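Local atomic coordinates of cysteine protease-like VirA (Shigella flexneri, PDB entry 3EB8), a protein that is a secreted virulence effector required for bacterial entry into epithelial cells and for spreading, described as an alpha-tubulin-specific protease although its protease activity has been disputed. Residues A[228-233]-A[329-334]; A[279-284]-A[298-303]. One frame throughout, in Å; residues are numbered along the deposited sequence.

Helix 226-234 has two sides at work here, and the pair of contacts illustrates how a helix can lie between a sheet and a loop. Interaction 2 is an antiparallel strand pair, 279-284 with 298-303, tied by backbone hydrogen bonds and only partly buried. The face bearing Ile281, Tyr300 and Val302 is turned to the helix, where the Tyr300 and Phe228 rings meet edge to face and Val302 touches Ala231. Interaction 1, a buried contact, uses the side with Ile229 and Ser230 against the loop 329-334. It is much smaller and has no hydrogen bond across it. Strand 315-327, which leads into that loop, neighbours strand 300-312 in the sheet.

Interaction 1 of 2, residues A[228-233]-A[329-334]; sequences FISALT and AGTLPS
Ser230 lays its hydroxyl over one face of the peptide linking Leu332 to Pro333, with OG 3.0 Å from Pro333 N and 3.1 Å from Leu332 C. The closeness is packing and not bonding, because a proline nitrogen has no hydrogen to give. The polar partner of Ser230 OG is on its own helix: with OG beside the backbone N (chi1 -69°), the hydroxyl bonds to the carbonyl of Pro226, a turn earlier. Thr331 closes in next to it, its methyl CG2 3.7 Å from Ser230 CB, while Thr331 OG1 is taken up by His328 O. The loop that receives the helix is shaped by an inverse gamma turn centred on Pro333, in which Ser334 N bonds to Leu332 O at 2.8 Å. Ser334 then serves as N-cap of helix 335-341, its OG held by Gly337 N, and Leu338 of that helix touches both Ser230 and Thr331. On the same side of the proline ring as Ser230 OG, Ile229 comes in at a slant and brings its CG2 methyl to 4.0 Å from Pro333 CB; its CG1 branch leads away, and the side chain also packs on Leu173. Ile229 O is gripped twice within the helix, from opposite faces of its carbonyl plane, by Thr233 N and by Thr233 OG1, the latter 2.9 Å away. This helix belongs to the region assigned to tubulin binding, residues 182-273.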
# COMPACT_ATOMS: atom_id res chain seq x y z
N PHE A 228 4.59 -13.88 10.40
CA PHE A 228 3.87 -13.72 9.16
C PHE A 228 2.36 -13.52 9.39
O PHE A 228 1.74 -12.64 8.80
CB PHE A 228 4.10 -14.89 8.19
CG PHE A 228 3.29 -14.76 6.94
CD1 PHE A 228 3.71 -13.92 5.92
CD2 PHE A 228 2.06 -15.41 6.82
CE1 PHE A 228 2.93 -13.76 4.77
CE2 PHE A 228 1.29 -15.26 5.68
CZ PHE A 228 1.71 -14.43 4.65
N ILE A 229 1.77 -14.34 10.26
CA ILE A 229 0.36 -14.18 10.58
C ILE A 229 0.12 -12.77 11.10
O ILE A 229 -0.84 -12.10 10.74
CB ILE A 229 -0.10 -15.20 11.63
CG1 ILE A 229 0.11 -16.63 11.11
CG2 ILE A 229 -1.55 -14.95 12.02
CD1 ILE A 229 -0.48 -16.87 9.72
N SER A 230 1.05 -12.32 11.94
CA SER A 230 0.99 -11.00 12.55
C SER A 230 1.07 -9.93 11.47
O SER A 230 0.32 -8.96 11.52
CB SER A 230 2.12 -10.84 13.57
OG SER A 230 1.93 -11.67 14.70
N ALA A 231 1.96 -10.13 10.50
CA ALA A 231 2.14 -9.17 9.41
C ALA A 231 0.91 -9.07 8.51
O ALA A 231 0.43 -7.98 8.19
CB ALA A 231 3.35 -9.53 8.59
N LEU A 232 0.40 -10.23 8.10
CA LEU A 232 -0.81 -10.31 7.29
C LEU A 232 -2.03 -9.67 7.98
O LEU A 232 -2.74 -8.84 7.39
CB LEU A 232 -1.12 -11.77 6.97
CG LEU A 232 -2.43 -12.10 6.26
CD1 LEU A 232 -2.55 -11.38 4.91
CD2 LEU A 232 -2.57 -13.61 6.09
N THR A 233 -2.28 -10.06 9.23
CA THR A 233 -3.48 -9.58 9.93
C THR A 233 -3.37 -8.11 10.28
O THR A 233 -4.31 -7.35 10.13
CB THR A 233 -3.83 -10.43 11.19
OG1 THR A 233 -2.76 -10.39 12.14
CG2 THR A 233 -4.10 -11.88 10.79
N ALA A 329 10.77 -10.80 13.62
CA ALA A 329 10.63 -12.26 13.66
C ALA A 329 9.83 -12.88 14.81
O ALA A 329 9.14 -13.89 14.64
CB ALA A 329 12.00 -12.90 13.61
N GLY A 330 9.94 -12.32 16.00
CA GLY A 330 9.22 -12.94 17.11
C GLY A 330 7.82 -12.41 17.41
O GLY A 330 7.30 -12.67 18.50
N THR A 331 7.22 -11.68 16.48
CA THR A 331 5.95 -11.01 16.79
C THR A 331 4.82 -11.99 17.00
O THR A 331 4.60 -12.89 16.18
CB THR A 331 5.49 -10.02 15.68
OG1 THR A 331 6.50 -9.05 15.41
CG2 THR A 331 4.22 -9.29 16.13
N LEU A 332 4.07 -11.81 18.08
CA LEU A 332 2.92 -12.66 18.36
C LEU A 332 1.64 -12.05 17.79
O LEU A 332 1.42 -10.84 17.91
CB LEU A 332 2.78 -12.92 19.86
CG LEU A 332 3.99 -13.63 20.49
CD1 LEU A 332 3.79 -13.76 21.98
CD2 LEU A 332 4.25 -14.99 19.82
N PRO A 333 0.79 -12.88 17.17
CA PRO A 333 -0.46 -12.44 16.56
C PRO A 333 -1.50 -12.06 17.62
O PRO A 333 -2.41 -12.84 17.88
CB PRO A 333 -0.92 -13.66 15.76
CG PRO A 333 0.19 -14.61 15.77
CD PRO A 333 1.00 -14.32 16.98
N SER A 334 -1.34 -10.90 18.23
CA SER A 334 -2.33 -10.34 19.14
C SER A 334 -2.22 -8.83 19.09
O SER A 334 -1.24 -8.28 18.61
CB SER A 334 -2.08 -10.82 20.58
OG SER A 334 -0.96 -10.17 21.15

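Interaction 2 of 2, residues A[279-284]-A[298-303]; sequences IKINAV and RAYEVS
Glu301 and Val284 meet at about a right angle, the valine methyl CG2 standing 3.7 Å from Glu301 CG. The glutamate has CG beside its backbone N (chi1 -53°) and runs extended from there, which carries OE2 to 4.0 Å from Asn282 CB, on the same face of the sheet. The backbone of Glu301 is bound both ways to Asn282: Glu301 N reaches Asn282 O at 2.6 Å, and Asn282 N answers to Glu301 O. Strands 274-283 and 300-312 are antiparallel neighbours in the mixed sheet, their short segments running at 166°, and follow one another in the chain as a beta hairpin. Ser303 makes the other hydrogen-bonded pair, exchanging two bonds of 2.8 Å between its N and O and the O and N of Lys280; its hydroxyl turns to Glu322. Val284 N bonds to Ala299 O at 2.7 Å, coming from above the carbonyl plane, 43° out of it. On the reverse face, Ile281 CG2 slants up to Tyr300 CD2 at 4.0 Å, and the tyrosine hydroxyl is held by Asp225.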
# COMPACT_ATOMS: atom_id res chain seq x y z
N ILE A 279 -2.32 -5.46 -0.30
CA ILE A 279 -1.32 -5.82 0.69
C ILE A 279 -0.16 -6.57 0.07
O ILE A 279 -0.33 -7.65 -0.47
CB ILE A 279 -1.97 -6.65 1.81
CG1 ILE A 279 -2.97 -5.78 2.58
CG2 ILE A 279 -0.90 -7.24 2.75
CD1 ILE A 279 -4.00 -6.56 3.37
N LYS A 280 1.03 -5.99 0.14
CA LYS A 280 2.23 -6.66 -0.33
C LYS A 280 3.14 -6.97 0.85
O LYS A 280 3.44 -6.08 1.65
CB LYS A 280 2.96 -5.82 -1.38
CG LYS A 280 2.19 -5.69 -2.69
CD LYS A 280 3.11 -5.89 -3.90
CE LYS A 280 2.30 -6.26 -5.15
NZ LYS A 280 3.14 -6.72 -6.30
N ILE A 281 3.56 -8.23 0.97
CA ILE A 281 4.40 -8.68 2.06
C ILE A 281 5.62 -9.34 1.48
O ILE A 281 5.50 -10.17 0.57
CB ILE A 281 3.66 -9.69 3.00
CG1 ILE A 281 2.41 -9.06 3.60
CG2 ILE A 281 4.57 -10.16 4.11
CD1 ILE A 281 1.42 -10.02 4.18
N ASN A 282 6.79 -8.98 2.02
CA ASN A 282 8.06 -9.57 1.65
C ASN A 282 8.87 -9.94 2.89
O ASN A 282 8.75 -9.30 3.93
CB ASN A 282 8.85 -8.61 0.78
CG ASN A 282 8.20 -8.38 -0.57
OD1 ASN A 282 8.22 -9.26 -1.43
ND2 ASN A 282 7.59 -7.22 -0.76
N ALA A 283 9.67 -10.99 2.78
CA ALA A 283 10.52 -11.40 3.88
C ALA A 283 11.73 -10.47 3.84
O ALA A 283 12.05 -9.97 2.78
CB ALA A 283 10.94 -12.84 3.70
N VAL A 284 12.37 -10.22 4.98
CA VAL A 284 13.55 -9.36 4.97
C VAL A 284 14.79 -10.19 4.61
O VAL A 284 15.62 -9.80 3.77
CB VAL A 284 13.77 -8.67 6.33
CG1 VAL A 284 15.19 -8.05 6.41
CG2 VAL A 284 12.70 -7.61 6.56
N ARG A 298 13.34 -14.82 10.91
CA ARG A 298 12.74 -14.28 9.67
C ARG A 298 11.67 -13.18 9.83
O ARG A 298 10.63 -13.42 10.44
CB ARG A 298 12.15 -15.39 8.80
CG ARG A 298 11.53 -14.86 7.52
CD ARG A 298 11.12 -15.97 6.57
NE ARG A 298 10.31 -16.96 7.27
CZ ARG A 298 9.65 -17.95 6.66
NH1 ARG A 298 9.71 -18.06 5.34
NH2 ARG A 298 8.94 -18.81 7.37
N ALA A 299 11.94 -12.00 9.26
CA ALA A 299 11.11 -10.80 9.41
C ALA A 299 10.38 -10.39 8.12
O ALA A 299 10.71 -10.88 7.03
CB ALA A 299 11.96 -9.63 9.92
N TYR A 300 9.40 -9.50 8.24
CA TYR A 300 8.53 -9.15 7.10
C TYR A 300 8.41 -7.65 6.86
O TYR A 300 8.30 -6.85 7.79
CB TYR A 300 7.15 -9.81 7.23
CG TYR A 300 7.26 -11.32 7.28
CD1 TYR A 300 7.22 -12.01 8.50
CD2 TYR A 300 7.44 -12.06 6.10
CE1 TYR A 300 7.35 -13.39 8.54
CE2 TYR A 300 7.56 -13.44 6.14
CZ TYR A 300 7.52 -14.09 7.36
OH TYR A 300 7.64 -15.46 7.40
N GLU A 301 8.44 -7.27 5.60
CA GLU A 301 8.08 -5.92 5.20
C GLU A 301 6.65 -5.95 4.70
O GLU A 301 6.30 -6.75 3.83
CB GLU A 301 9.03 -5.40 4.12
CG GLU A 301 10.49 -5.53 4.52
CD GLU A 301 11.48 -5.38 3.37
OE1 GLU A 301 12.64 -4.98 3.64
OE2 GLU A 301 11.12 -5.67 2.20
N VAL A 302 5.81 -5.10 5.27
CA VAL A 302 4.42 -5.00 4.83
C VAL A 302 4.17 -3.65 4.15
O VAL A 302 4.63 -2.60 4.62
CB VAL A 302 3.47 -5.13 6.02
CG1 VAL A 302 2.03 -4.97 5.59
CG2 VAL A 302 3.71 -6.45 6.73
N SER A 303 3.45 -3.70 3.04
CA SER A 303 2.86 -2.51 2.46
C SER A 303 1.36 -2.72 2.40
O SER A 303 0.89 -3.59 1.66
CB SER A 303 3.39 -2.28 1.05
OG SER A 303 2.53 -1.37 0.36